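Local coordinates for protein 1-carboxybiuret hydrolase subunit AtzE (Pseudomonas sp., PDB 6C62) that hydrolyses 1-carboxybiuret to urea-1,3-dicarboxylate and ammonia, a step in the bacterial breakdown of the herbicide atrazine, at residues S88-T93 against D121-G126; Q105-A110 against Y223-G228; R138-T143 against S180-W185; H204-L209 against V404-C409; G258-W263 against E287-P292. All coordinates share one frame; numbering follows the deposited sequence. Where two conformers were deposited one is given.

Contact 1. Residues S88-T93 against D121-G126; sequences SKINRT and DEFAYG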
# COMPACT_ATOMS: atom_id res chain seq x y z
N SER A 88 20.05 4.48 18.54
CA SER A 88 19.87 5.88 18.61
C SER A 88 20.13 6.38 20.01
O SER A 88 20.08 5.62 21.00
CB SER A 88 18.45 6.27 18.20
OG SER A 88 17.52 5.99 19.28
N LYS A 89 20.42 7.67 20.09
CA LYS A 89 20.30 8.34 21.37
C LYS A 89 18.95 8.96 21.62
O LYS A 89 18.55 9.04 22.77
CB LYS A 89 21.48 9.28 21.63
CG LYS A 89 21.62 10.47 20.81
CD LYS A 89 22.77 11.31 21.38
CE LYS A 89 22.75 12.63 20.65
NZ LYS A 89 24.08 13.28 20.81
N ILE A 90 18.22 9.29 20.54
CA ILE A 90 16.86 9.78 20.63
C ILE A 90 15.93 8.91 21.47
O ILE A 90 15.15 9.41 22.24
CB ILE A 90 16.31 10.01 19.21
CG1 ILE A 90 16.85 11.34 18.69
CG2 ILE A 90 14.78 10.13 19.21
CD1 ILE A 90 16.70 11.52 17.21
N ASN A 91 16.01 7.60 21.31
CA ASN A 91 15.12 6.68 22.02
C ASN A 91 15.48 6.49 23.52
O ASN A 91 14.69 5.85 24.22
CB ASN A 91 15.09 5.30 21.38
CG ASN A 91 14.29 5.26 20.07
OD1 ASN A 91 13.93 6.30 19.53
ND2 ASN A 91 14.04 4.05 19.55
N ARG A 92 16.55 7.10 24.01
CA ARG A 92 17.01 6.75 25.39
C ARG A 92 15.98 7.05 26.47
O ARG A 92 15.87 6.28 27.40
CB ARG A 92 18.31 7.46 25.78
CG ARG A 92 19.55 6.88 25.12
CD ARG A 92 20.68 7.87 25.15
NE ARG A 92 21.84 7.35 24.47
CZ ARG A 92 22.98 8.04 24.33
NH1 ARG A 92 23.08 9.29 24.86
NH2 ARG A 92 24.00 7.45 23.75
N THR A 93 15.21 8.09 26.28
CA THR A 93 14.24 8.54 27.22
C THR A 93 12.85 7.93 27.09
O THR A 93 11.97 8.29 27.85
CB THR A 93 14.07 10.11 27.13
OG1 THR A 93 13.73 10.46 25.78
CG2 THR A 93 15.36 10.84 27.55
N ASP A 121 23.59 0.18 13.23
CA ASP A 121 23.54 1.54 12.70
C ASP A 121 22.26 2.19 13.17
O ASP A 121 21.20 1.52 13.24
CB ASP A 121 23.56 1.61 11.18
CG ASP A 121 24.94 1.28 10.60
OD1 ASP A 121 25.93 2.08 10.75
OD2 ASP A 121 25.06 0.19 9.98
N GLU A 122 22.34 3.47 13.50
CA GLU A 122 21.17 4.18 14.06
C GLU A 122 19.96 4.08 13.15
O GLU A 122 20.02 4.39 12.00
CB GLU A 122 21.49 5.66 14.30
CG GLU A 122 20.23 6.40 14.71
CD GLU A 122 20.43 7.88 14.94
OE1 GLU A 122 20.24 8.64 13.92
OE2 GLU A 122 20.68 8.29 16.11
N PHE A 123 18.85 3.63 13.73
CA PHE A 123 17.59 3.51 13.05
C PHE A 123 17.62 2.62 11.85
O PHE A 123 16.76 2.71 10.98
CB PHE A 123 16.97 4.92 12.76
CG PHE A 123 16.51 5.67 13.98
CD1 PHE A 123 15.84 5.06 15.01
CD2 PHE A 123 16.76 7.04 14.11
CE1 PHE A 123 15.41 5.80 16.11
CE2 PHE A 123 16.32 7.76 15.19
CZ PHE A 123 15.64 7.13 16.20
N ALA A 124 18.64 1.75 11.80
CA ALA A 124 18.81 0.73 10.78
C ALA A 124 19.24 1.28 9.41
O ALA A 124 19.28 0.49 8.50
CB ALA A 124 17.55 -0.13 10.64
N TYR A 125 19.59 2.55 9.26
CA TYR A 125 19.96 3.09 7.93
C TYR A 125 21.48 3.09 7.75
O TYR A 125 22.16 4.05 8.15
CB TYR A 125 19.42 4.51 7.75
CG TYR A 125 19.22 5.02 6.31
CD1 TYR A 125 19.41 4.21 5.18
CD2 TYR A 125 18.76 6.32 6.08
CE1 TYR A 125 19.20 4.69 3.91
CE2 TYR A 125 18.48 6.79 4.77
CZ TYR A 125 18.70 5.96 3.69
OH TYR A 125 18.50 6.42 2.39
N GLY A 126 22.02 2.03 7.21
CA GLY A 126 23.50 1.91 7.02
C GLY A 126 23.92 0.47 6.87
O GLY A 126 23.18 -0.42 7.31
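Ser88 and Phe123 join two loops of the amidase core, one following strand 70-74 and the other following strand 113-118, neighbouring parallel strands of the central sheet. No hydrogen bond links residues 88-93 to 121-126; the contact rests mainly on packing round the Phe123 ring. Ser88 CB stands over one face, 3.9 Å from the ring centroid and 26° off the normal, a CH-pi contact displaced toward the rim, where it comes within 3.6 Å of Phe123 CZ. Asn91 OD1 arrives at the edge of the ring, 3.8 Å from CE1 of Phe123, its amide turned 60° against the ring plane. Ile90 adds a looser apolar touch, its CB lying 4.2 Å from Phe123 CZ. The serine is held by its own loop: OG accepts from Asn91 N at 3.0 Å, forming an ST motif, and also bonds Leu85 O. Alongside, Glu122, with CG opposite its backbone N (chi1 173°) and straight beyond, brings OE2 to 3.6 Å from Ser88 CA. Its buried carboxylate is satisfied elsewhere, OE1 by Glu325 N and OE2 by His133 NE2, while Asn91 ND2 is bound by Thr84 O. The side chains of Glu122 and Phe123 lie about 9 Å from those of Ser150 and Lys74 respectively, probable members of the charge relay. The Phe123 ring also meets that of His313, between helices 294-312 and 314-319.

Contact 2. Residues Q105-A110 against Y223-G228; sequences QRLKAA and YDAMQG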
# COMPACT_ATOMS: atom_id res chain seq x y z
N GLN A 105 9.89 -13.75 22.40
CA GLN A 105 8.95 -14.63 23.14
C GLN A 105 8.99 -16.06 22.59
O GLN A 105 8.99 -17.00 23.36
CB GLN A 105 7.49 -14.15 23.05
CG GLN A 105 7.19 -12.73 23.60
CD GLN A 105 5.76 -12.16 23.34
OE1 GLN A 105 4.82 -12.83 22.80
NE2 GLN A 105 5.61 -10.84 23.67
N ARG A 106 9.03 -16.21 21.27
CA ARG A 106 9.09 -17.55 20.66
C ARG A 106 10.41 -18.29 20.93
O ARG A 106 10.41 -19.51 21.17
CB ARG A 106 8.70 -17.46 19.19
CG ARG A 106 7.23 -17.13 19.08
CD ARG A 106 6.73 -17.05 17.68
NE ARG A 106 5.36 -16.54 17.62
CZ ARG A 106 4.71 -16.39 16.46
NH1 ARG A 106 5.29 -16.67 15.30
NH2 ARG A 106 3.47 -15.90 16.44
N LEU A 107 11.54 -17.55 20.93
CA LEU A 107 12.81 -18.17 21.23
C LEU A 107 12.84 -18.59 22.70
O LEU A 107 13.31 -19.65 23.04
CB LEU A 107 14.00 -17.27 20.89
CG LEU A 107 14.25 -17.10 19.37
CD1 LEU A 107 15.38 -16.07 19.16
CD2 LEU A 107 14.55 -18.38 18.66
N LYS A 108 12.36 -17.72 23.57
CA LYS A 108 12.22 -18.01 24.99
C LYS A 108 11.38 -19.32 25.23
O LYS A 108 11.82 -20.19 25.97
CB LYS A 108 11.61 -16.84 25.74
CG LYS A 108 11.35 -17.16 27.18
CD LYS A 108 10.88 -15.96 27.96
CE LYS A 108 9.78 -16.34 28.95
NZ LYS A 108 10.04 -16.22 30.44
N ALA A 109 10.23 -19.43 24.56
CA ALA A 109 9.36 -20.62 24.63
C ALA A 109 10.08 -21.86 24.14
O ALA A 109 9.76 -22.94 24.58
CB ALA A 109 8.04 -20.44 23.84
N ALA A 110 11.00 -21.72 23.17
CA ALA A 110 11.78 -22.84 22.73
C ALA A 110 12.98 -23.17 23.66
O ALA A 110 13.70 -24.09 23.38
CB ALA A 110 12.28 -22.59 21.31
N TYR A 223 14.79 -20.49 13.07
CA TYR A 223 13.70 -20.21 12.13
C TYR A 223 12.45 -21.04 12.47
O TYR A 223 11.37 -20.48 12.64
CB TYR A 223 14.16 -20.46 10.71
CG TYR A 223 13.11 -20.46 9.64
CD1 TYR A 223 12.26 -19.39 9.49
CD2 TYR A 223 12.94 -21.54 8.80
CE1 TYR A 223 11.26 -19.39 8.50
CE2 TYR A 223 12.03 -21.55 7.77
CZ TYR A 223 11.15 -20.46 7.65
OH TYR A 223 10.18 -20.47 6.70
N ASP A 224 12.58 -22.34 12.65
CA ASP A 224 11.39 -23.16 13.06
C ASP A 224 10.74 -22.73 14.38
O ASP A 224 9.52 -22.57 14.44
CB ASP A 224 11.72 -24.65 13.10
CG ASP A 224 11.84 -25.27 11.67
OD1 ASP A 224 11.82 -24.49 10.61
OD2 ASP A 224 12.04 -26.53 11.62
N ALA A 225 11.56 -22.39 15.35
CA ALA A 225 11.07 -21.88 16.63
C ALA A 225 10.28 -20.57 16.52
O ALA A 225 9.31 -20.36 17.30
CB ALA A 225 12.25 -21.72 17.59
N MET A 226 10.67 -19.72 15.58
CA MET A 226 10.11 -18.38 15.42
C MET A 226 8.85 -18.29 14.49
O MET A 226 8.11 -17.33 14.50
CB MET A 226 11.22 -17.49 14.87
CG MET A 226 12.25 -17.21 15.93
SD MET A 226 13.37 -15.85 15.44
CE MET A 226 14.29 -16.63 14.14
N GLN A 227 8.64 -19.32 13.70
CA GLN A 227 7.57 -19.35 12.71
C GLN A 227 6.18 -19.39 13.33
O GLN A 227 6.02 -19.93 14.42
CB GLN A 227 7.68 -20.59 11.85
CG GLN A 227 8.68 -20.55 10.71
CD GLN A 227 8.44 -21.72 9.77
OE1 GLN A 227 7.38 -21.80 9.19
NE2 GLN A 227 9.42 -22.63 9.65
N GLY A 228 5.20 -18.83 12.63
CA GLY A 228 3.82 -18.92 13.07
C GLY A 228 3.07 -17.63 12.78
O GLY A 228 3.66 -16.54 12.90
O HOH W 1 8.98 -21.26 19.88
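Arg106 of helix 102-109 supplies both direct hydrogen bonds between the two segments, and a single nitrogen does the work. Its NH1 donates to Met226 O at 3.0 Å and, more nearly straight (171° at the hydrogen), to Gly228 O at 2.9 Å. Both acceptors lie close to the guanidinium plane, but each carbonyl is met from above its own plane, not along a lone pair. The extended side chain (chi2 -178°) carries the group past the end of helix 216-226, where its NH2 bonds a third backbone oxygen, that of Pro229. A positive charge beside carbonyls at a helix C terminus is likely to be electrostatically favourable.

A second polar link runs through water. One molecule donates to Arg106 O at 2.6 Å and to Ala225 O at 2.8 Å, bridging the two helix backbones on the side where Arg106 CB also rests against Ala225 O.

The apolar part joins two alanines and a leucine-methionine pair. Ala110 CB faces Ala225 CB at 3.8 Å, so the helices come near each other with little between them. Leu107 reaches Met226 with one branch, CD2, which lies 3.8 Å from CG of the methionine; the two side chains meet at a slant, and the same methyl touches Ala225 CB more loosely.

Beneath this seam Leu107 and Met226 both rest on Leu167 of strand 165-170, with helix 43-58 beside Lys108 and helix 437-449 against Tyr223.

Contact 3. Residues R138-T143 against S180-W185; sequences RNPHDT and SLCGVW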
# COMPACT_ATOMS: atom_id res chain seq x y z
N ARG A 138 33.43 -3.93 15.68
CA ARG A 138 34.65 -4.30 14.95
C ARG A 138 34.59 -5.74 14.50
O ARG A 138 34.13 -6.63 15.23
CB ARG A 138 35.90 -4.03 15.78
CG ARG A 138 36.09 -2.57 16.16
CD ARG A 138 37.35 -2.34 17.04
NE ARG A 138 37.49 -0.90 17.26
CZ ARG A 138 38.11 -0.05 16.43
NH1 ARG A 138 38.77 -0.44 15.33
NH2 ARG A 138 38.05 1.26 16.71
N ASN A 139 35.11 -6.01 13.31
CA ASN A 139 35.13 -7.36 12.78
C ASN A 139 36.06 -8.24 13.61
O ASN A 139 37.26 -7.94 13.70
CB ASN A 139 35.62 -7.32 11.34
CG ASN A 139 35.27 -8.55 10.58
OD1 ASN A 139 35.61 -9.65 11.00
ND2 ASN A 139 34.57 -8.39 9.44
N PRO A 140 35.57 -9.35 14.17
CA PRO A 140 36.46 -10.22 14.94
C PRO A 140 37.56 -10.86 14.15
O PRO A 140 38.53 -11.24 14.75
CB PRO A 140 35.49 -11.29 15.48
CG PRO A 140 34.20 -10.62 15.53
CD PRO A 140 34.19 -9.80 14.29
N HIS A 141 37.44 -10.98 12.84
CA HIS A 141 38.57 -11.52 12.03
C HIS A 141 39.67 -10.48 11.76
O HIS A 141 40.79 -10.85 11.35
CB HIS A 141 38.09 -12.09 10.69
CG HIS A 141 37.06 -13.17 10.87
ND1 HIS A 141 37.32 -14.33 11.56
CD2 HIS A 141 35.74 -13.22 10.53
CE1 HIS A 141 36.23 -15.08 11.58
NE2 HIS A 141 35.25 -14.42 10.97
N ASP A 142 39.35 -9.19 11.92
CA ASP A 142 40.34 -8.12 11.79
C ASP A 142 39.70 -6.87 12.33
O ASP A 142 38.86 -6.22 11.64
CB ASP A 142 40.76 -7.98 10.34
CG ASP A 142 41.75 -6.81 10.09
OD1 ASP A 142 41.94 -5.94 10.95
OD2 ASP A 142 42.33 -6.76 8.98
N THR A 143 40.11 -6.49 13.54
CA THR A 143 39.43 -5.45 14.25
C THR A 143 39.65 -4.04 13.74
O THR A 143 38.99 -3.14 14.23
CB THR A 143 39.67 -5.52 15.76
OG1 THR A 143 41.05 -5.37 16.03
CG2 THR A 143 39.18 -6.92 16.36
N SER A 180 27.97 -11.88 5.51
CA SER A 180 29.07 -11.91 4.53
C SER A 180 30.41 -11.46 5.13
O SER A 180 31.44 -12.15 5.01
CB SER A 180 28.74 -11.05 3.34
OG SER A 180 29.70 -11.12 2.30
N LEU A 181 30.40 -10.26 5.70
CA LEU A 181 31.57 -9.64 6.19
C LEU A 181 32.18 -10.27 7.45
O LEU A 181 33.42 -10.25 7.57
CB LEU A 181 31.37 -8.16 6.35
CG LEU A 181 30.93 -7.40 5.11
CD1 LEU A 181 31.10 -5.92 5.35
CD2 LEU A 181 31.73 -7.82 3.89
N CYS A 182 31.36 -10.86 8.32
CA CYS A 182 31.82 -11.55 9.53
C CYS A 182 32.08 -13.06 9.33
O CYS A 182 32.60 -13.73 10.24
CB CYS A 182 30.85 -11.34 10.68
SG CYS A 182 30.90 -9.67 11.34
N GLY A 183 31.71 -13.61 8.18
CA GLY A 183 31.87 -15.00 7.98
C GLY A 183 30.98 -15.87 8.84
O GLY A 183 31.43 -16.88 9.39
N VAL A 184 29.68 -15.54 8.89
CA VAL A 184 28.75 -16.37 9.61
C VAL A 184 27.51 -16.59 8.74
O VAL A 184 27.42 -16.05 7.63
CB VAL A 184 28.36 -15.74 10.97
CG1 VAL A 184 29.59 -15.50 11.85
CG2 VAL A 184 27.60 -14.42 10.77
N TRP A 185 26.60 -17.42 9.24
CA TRP A 185 25.41 -17.80 8.50
C TRP A 185 24.30 -16.77 8.76
O TRP A 185 24.17 -16.27 9.87
CB TRP A 185 24.90 -19.19 8.90
CG TRP A 185 25.78 -20.29 8.47
CD1 TRP A 185 26.89 -20.79 9.14
CD2 TRP A 185 25.66 -21.05 7.28
NE1 TRP A 185 27.45 -21.82 8.42
CE2 TRP A 185 26.71 -22.00 7.28
CE3 TRP A 185 24.80 -20.99 6.19
CZ2 TRP A 185 26.91 -22.88 6.22
CZ3 TRP A 185 25.01 -21.87 5.16
CH2 TRP A 185 26.03 -22.81 5.18
O HOH W 2 33.71 -16.99 11.01
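Asn139 ND2 is gripped by two backbone carbonyls: across the contact it donates to Leu181 O at 2.9 Å, and it is also bonded to Ile146 O. The Leu181 oxygen lies in the plane of the amide, but ND2 sits well above the plane of that carbonyl, 58° out of it. The other end of the amide is fixed as well, because OD1 takes the N-H of His141 on a lone pair at 2.9 Å, an Asx turn within the type I turn from Asn139 to Asp142. That turn presents the imidazole to the next carbonyl of the helix end. His141 NE2 donates to Cys182 O at 2.8 Å; the oxygen lies near the ring plane, yet the bond is bent to 130°. A water weakly accepts from the same NE2 at 3.0 Å and donates to Gly183 O at 2.8 Å, while the ring meets Trp417 edge-to-face. Pro140 CD only grazes Cys182 SG, at 4.4 Å. Two successive carbonyls at the C-terminal end of helix 176-182 therefore receive side-chain donors from one turn, and the geometry is consistent with a proton on NE2 of His141.

Contact 4. Residues H204-L209 against V404-C409; sequences HSIDHL and VSFAGC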
# COMPACT_ATOMS: atom_id res chain seq x y z
N HIS A 204 8.35 0.16 6.62
CA HIS A 204 7.21 -0.75 6.78
C HIS A 204 7.02 -1.66 5.53
O HIS A 204 6.69 -2.84 5.65
CB HIS A 204 5.92 0.08 7.00
CG HIS A 204 5.90 0.87 8.27
ND1 HIS A 204 5.37 2.15 8.34
CD2 HIS A 204 6.26 0.51 9.53
CE1 HIS A 204 5.44 2.54 9.62
NE2 HIS A 204 5.99 1.57 10.35
N SER A 205 7.24 -1.09 4.35
CA SER A 205 7.05 -1.83 3.10
C SER A 205 8.15 -2.89 2.80
O SER A 205 8.00 -3.69 1.85
CB SER A 205 7.01 -0.85 1.90
OG SER A 205 5.83 -0.05 1.82
N ILE A 206 9.29 -2.87 3.52
CA ILE A 206 10.40 -3.76 3.16
C ILE A 206 11.11 -4.47 4.29
O ILE A 206 11.83 -5.44 4.05
CB ILE A 206 11.45 -3.00 2.27
CG1 ILE A 206 10.81 -2.10 1.18
CG2 ILE A 206 12.37 -3.97 1.56
CD1 ILE A 206 11.83 -1.27 0.42
N ASP A 207 10.93 -4.07 5.56
CA ASP A 207 11.68 -4.71 6.67
C ASP A 207 11.41 -6.18 6.80
O ASP A 207 10.24 -6.58 6.81
CB ASP A 207 11.35 -4.11 8.06
CG ASP A 207 11.73 -2.66 8.23
OD1 ASP A 207 12.60 -2.15 7.52
OD2 ASP A 207 11.09 -2.03 9.17
N HIS A 208 12.46 -6.97 6.97
CA HIS A 208 12.40 -8.40 7.30
C HIS A 208 13.20 -8.64 8.59
O HIS A 208 14.18 -7.94 8.87
CB HIS A 208 13.14 -9.25 6.27
CG HIS A 208 12.68 -9.16 4.85
ND1 HIS A 208 12.94 -8.08 4.03
CD2 HIS A 208 12.18 -10.13 4.06
CE1 HIS A 208 12.52 -8.36 2.80
NE2 HIS A 208 12.06 -9.60 2.79
N LEU A 209 12.85 -9.67 9.37
CA LEU A 209 13.60 -10.06 10.56
C LEU A 209 14.04 -11.49 10.39
O LEU A 209 13.36 -12.29 9.74
CB LEU A 209 12.76 -9.97 11.80
CG LEU A 209 12.14 -8.58 12.10
CD1 LEU A 209 11.27 -8.74 13.31
CD2 LEU A 209 13.27 -7.56 12.33
N VAL A 404 17.05 -8.03 -4.26
CA VAL A 404 16.44 -9.31 -3.88
C VAL A 404 15.42 -9.19 -2.74
O VAL A 404 14.30 -9.73 -2.81
CB VAL A 404 17.55 -10.33 -3.49
CG1 VAL A 404 16.93 -11.65 -3.08
CG2 VAL A 404 18.56 -10.49 -4.64
N SER A 405 15.76 -8.43 -1.71
CA SER A 405 14.82 -8.13 -0.65
C SER A 405 13.60 -7.31 -1.12
O SER A 405 12.56 -7.37 -0.52
CB SER A 405 15.54 -7.45 0.54
OG SER A 405 16.48 -6.57 0.04
N PHE A 406 13.73 -6.58 -2.23
CA PHE A 406 12.64 -5.76 -2.71
C PHE A 406 11.45 -6.63 -3.22
O PHE A 406 10.29 -6.27 -3.07
CB PHE A 406 13.14 -4.84 -3.79
CG PHE A 406 12.15 -3.78 -4.18
CD1 PHE A 406 11.58 -2.96 -3.20
CD2 PHE A 406 11.76 -3.62 -5.49
CE1 PHE A 406 10.61 -2.01 -3.54
CE2 PHE A 406 10.79 -2.68 -5.81
CZ PHE A 406 10.26 -1.85 -4.87
N ALA A 407 11.81 -7.78 -3.80
CA ALA A 407 10.87 -8.81 -4.16
C ALA A 407 10.47 -9.68 -2.99
O ALA A 407 9.48 -10.43 -3.08
CB ALA A 407 11.41 -9.67 -5.28
N GLY A 408 11.22 -9.66 -1.88
CA GLY A 408 10.83 -10.39 -0.66
C GLY A 408 11.16 -11.87 -0.71
O GLY A 408 10.60 -12.62 0.07
N CYS A 409 12.09 -12.28 -1.61
CA CYS A 409 12.47 -13.68 -1.75
C CYS A 409 13.34 -14.11 -0.57
O CYS A 409 14.20 -13.35 -0.14
CB CYS A 409 13.30 -13.87 -3.02
SG CYS A 409 12.45 -13.57 -4.55
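His208 and Ile206 reach toward the end of helix 402-407, the first from the opening residue of strand 208-213 and the second from the loop leading into it, and each meets the helix in its own way. The imidazole approaches edge-on: CE1 lies 3.5 Å from Ser405 O, and NE2 lies 3.7 Å from Gly408 CA, with both partners near the ring plane. Ser405 CB touches the same CE1 at 3.9 Å, so this edge of the ring fits against the last turn. With chi1 at -59°, CG lies opposite the carbonyl carbon of His208, and the ring extends toward the helix.

Ile206 divides its contact between two branches. CD1 comes to the edge of the Phe406 ring, close to its plane and 4.0 Å from CD1 of the phenylalanine, the two side chains slanting across one another. CG2 meets the backbone, at 4.0 Å from Ser405 O. Phe406 leaves its CA away from residues 204-209, and its ring returns to Ile206 only at its near edge; Ala300 and Ala301 of helix 294-312 also touch it.

Ser405 OG makes a weak bond with Arg176 NH2, and Phe191 meets the His208 ring edge-to-face. Ser405 lies about 9 Å, side chain to side chain, from Ser174, the probable acyl-ester nucleophile.

No hydrogen bond joins the two segments directly. What holds them is apolar and C-H contact, and the polar tie comes from a third party: Arg350 bonds Ser205 O through NH1 and Phe406 O through NH2. One guanidinium thus satisfies a buried carbonyl on each side and clamps them together.

Contact 5. Residues G258-W263 against E287-P292; sequences GVLGGW and EVVMWP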
# COMPACT_ATOMS: atom_id res chain seq x y z
N GLY A 258 20.74 -21.97 -10.70
CA GLY A 258 21.44 -21.08 -11.59
C GLY A 258 22.28 -20.03 -10.91
O GLY A 258 22.14 -19.77 -9.71
N VAL A 259 23.17 -19.43 -11.70
CA VAL A 259 24.06 -18.38 -11.26
C VAL A 259 23.64 -17.06 -11.89
O VAL A 259 23.50 -16.98 -13.12
CB VAL A 259 25.52 -18.67 -11.71
CG1 VAL A 259 26.47 -17.62 -11.24
CG2 VAL A 259 25.99 -19.99 -11.19
N LEU A 260 23.43 -16.02 -11.07
CA LEU A 260 22.96 -14.73 -11.59
C LEU A 260 24.08 -14.02 -12.31
O LEU A 260 25.19 -14.03 -11.84
CB LEU A 260 22.38 -13.82 -10.51
CG LEU A 260 21.11 -14.33 -9.83
CD1 LEU A 260 20.62 -13.30 -8.84
CD2 LEU A 260 20.03 -14.60 -10.88
N GLY A 261 23.80 -13.44 -13.47
CA GLY A 261 24.77 -12.66 -14.20
C GLY A 261 24.39 -11.21 -14.20
O GLY A 261 23.64 -10.74 -13.33
N GLY A 262 24.88 -10.52 -15.22
CA GLY A 262 24.65 -9.09 -15.44
C GLY A 262 24.98 -8.24 -14.22
O GLY A 262 26.14 -8.22 -13.82
N TRP A 263 23.97 -7.59 -13.63
CA TRP A 263 24.15 -6.74 -12.44
C TRP A 263 24.97 -7.45 -11.35
O TRP A 263 25.84 -6.85 -10.72
CB TRP A 263 22.76 -6.38 -11.86
CG TRP A 263 22.80 -5.66 -10.56
CD1 TRP A 263 22.64 -6.21 -9.32
CD2 TRP A 263 22.98 -4.27 -10.36
NE1 TRP A 263 22.73 -5.23 -8.36
CE2 TRP A 263 22.94 -4.03 -8.97
CE3 TRP A 263 23.18 -3.20 -11.21
CZ2 TRP A 263 23.10 -2.75 -8.42
CZ3 TRP A 263 23.32 -1.93 -10.67
CH2 TRP A 263 23.31 -1.72 -9.29
N GLU A 287 24.37 -22.81 -15.57
CA GLU A 287 23.70 -21.79 -16.35
C GLU A 287 23.74 -20.40 -15.70
O GLU A 287 23.51 -20.27 -14.50
CB GLU A 287 22.28 -22.19 -16.60
CG GLU A 287 22.08 -22.86 -17.94
CD GLU A 287 20.63 -23.21 -18.18
OE1 GLU A 287 19.87 -22.29 -18.63
OE2 GLU A 287 20.29 -24.40 -17.90
N VAL A 288 24.03 -19.39 -16.50
CA VAL A 288 23.99 -17.99 -16.09
C VAL A 288 22.56 -17.49 -16.38
O VAL A 288 22.03 -17.73 -17.45
CB VAL A 288 25.08 -17.18 -16.78
CG1 VAL A 288 24.91 -15.68 -16.53
CG2 VAL A 288 26.46 -17.65 -16.34
N VAL A 289 21.92 -16.88 -15.41
CA VAL A 289 20.53 -16.46 -15.47
C VAL A 289 20.49 -14.92 -15.23
O VAL A 289 21.19 -14.41 -14.35
CB VAL A 289 19.75 -17.12 -14.32
CG1 VAL A 289 18.31 -16.66 -14.27
CG2 VAL A 289 19.80 -18.60 -14.44
N MET A 290 19.67 -14.19 -16.00
CA MET A 290 19.49 -12.76 -15.75
C MET A 290 18.29 -12.54 -14.81
O MET A 290 17.23 -13.05 -15.04
CB MET A 290 19.33 -11.97 -17.05
CG MET A 290 20.57 -12.21 -17.96
SD MET A 290 22.17 -11.71 -17.19
CE MET A 290 22.08 -10.01 -17.75
N TRP A 291 18.51 -11.79 -13.76
CA TRP A 291 17.44 -11.37 -12.85
C TRP A 291 16.73 -10.21 -13.55
O TRP A 291 17.38 -9.35 -14.15
CB TRP A 291 18.07 -10.92 -11.54
CG TRP A 291 17.11 -10.54 -10.44
CD1 TRP A 291 16.60 -9.31 -10.23
CD2 TRP A 291 16.65 -11.35 -9.38
NE1 TRP A 291 15.83 -9.31 -9.12
CE2 TRP A 291 15.83 -10.56 -8.58
CE3 TRP A 291 16.84 -12.68 -9.03
CZ2 TRP A 291 15.21 -11.03 -7.45
CZ3 TRP A 291 16.20 -13.17 -7.90
CH2 TRP A 291 15.39 -12.35 -7.12
N PRO A 292 15.39 -10.21 -13.56
CA PRO A 292 14.71 -9.09 -14.24
C PRO A 292 14.94 -7.68 -13.59
O PRO A 292 14.74 -7.51 -12.37
CB PRO A 292 13.24 -9.51 -14.16
CG PRO A 292 13.17 -10.21 -12.83
CD PRO A 292 14.41 -11.08 -12.89
O HOH W 3 20.98 -10.20 -13.51
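Val259 and Val288 pair in parallel, as do Leu260 and Val289, and the tight part of the contact is the backbone between them. Val259 N donates to Glu287 O at 2.9 Å, almost linearly (174°). Val259 O in turn receives Val289 N at 2.8 Å, and Gly261 N closes the series on Val289 O at 2.9 Å. C-H groups fill in the same interval, Leu260 CA lying 3.3 Å from Val289 O. On the buried face Leu260 and Val289 lie together against Leu367 of strand 366-370. There Leu260 CD1 comes within 3.8 Å of Trp291 CE3, slanting against the indole, whose NE1 bonds Tyr353 OH.

The other face is looser and nearer solvent. Val259 and Val288 point that way, and Val288 CG1 rests on Gly261. Met290, exposed, doubles back through its bent chain (chi2 -59°) and lays SD 3.6 Å from Gly262 N, a thin lid over the glycines. Past the last direct bond a water takes over, donating to Gly261 O at 2.7 Å and accepting from Trp291 N at 2.9 Å. At the opposite end Glu287 turns outward to a salt bridge with Arg256.

Strand 288-289 is the outermost strand of the large sheet within this chain. It is reached from its parallel neighbour 257-260 through helices 263-266 and 270-283, which is a classic beta-alpha-beta crossover.

From the N terminus, contact 1 closes first, bringing together the loops after strands 70-74 and 113-118. Contact 2 opens within that loop, at helix 102-109, and crosses contact 1 because it closes far later, on helix 216-226. Contact 3 opens and closes inside the span of contact 2, fixing the turn after strand 135-139 to the end of helix 176-182. Contact 4 begins before contact 2 is complete, so these two also cross; it ties the start of strand 208-213 to helix 402-407. Contact 5, at the sheet edge, lies wholly within that long span and touches contact 4, Trp291 packing against Val404 and Cys409.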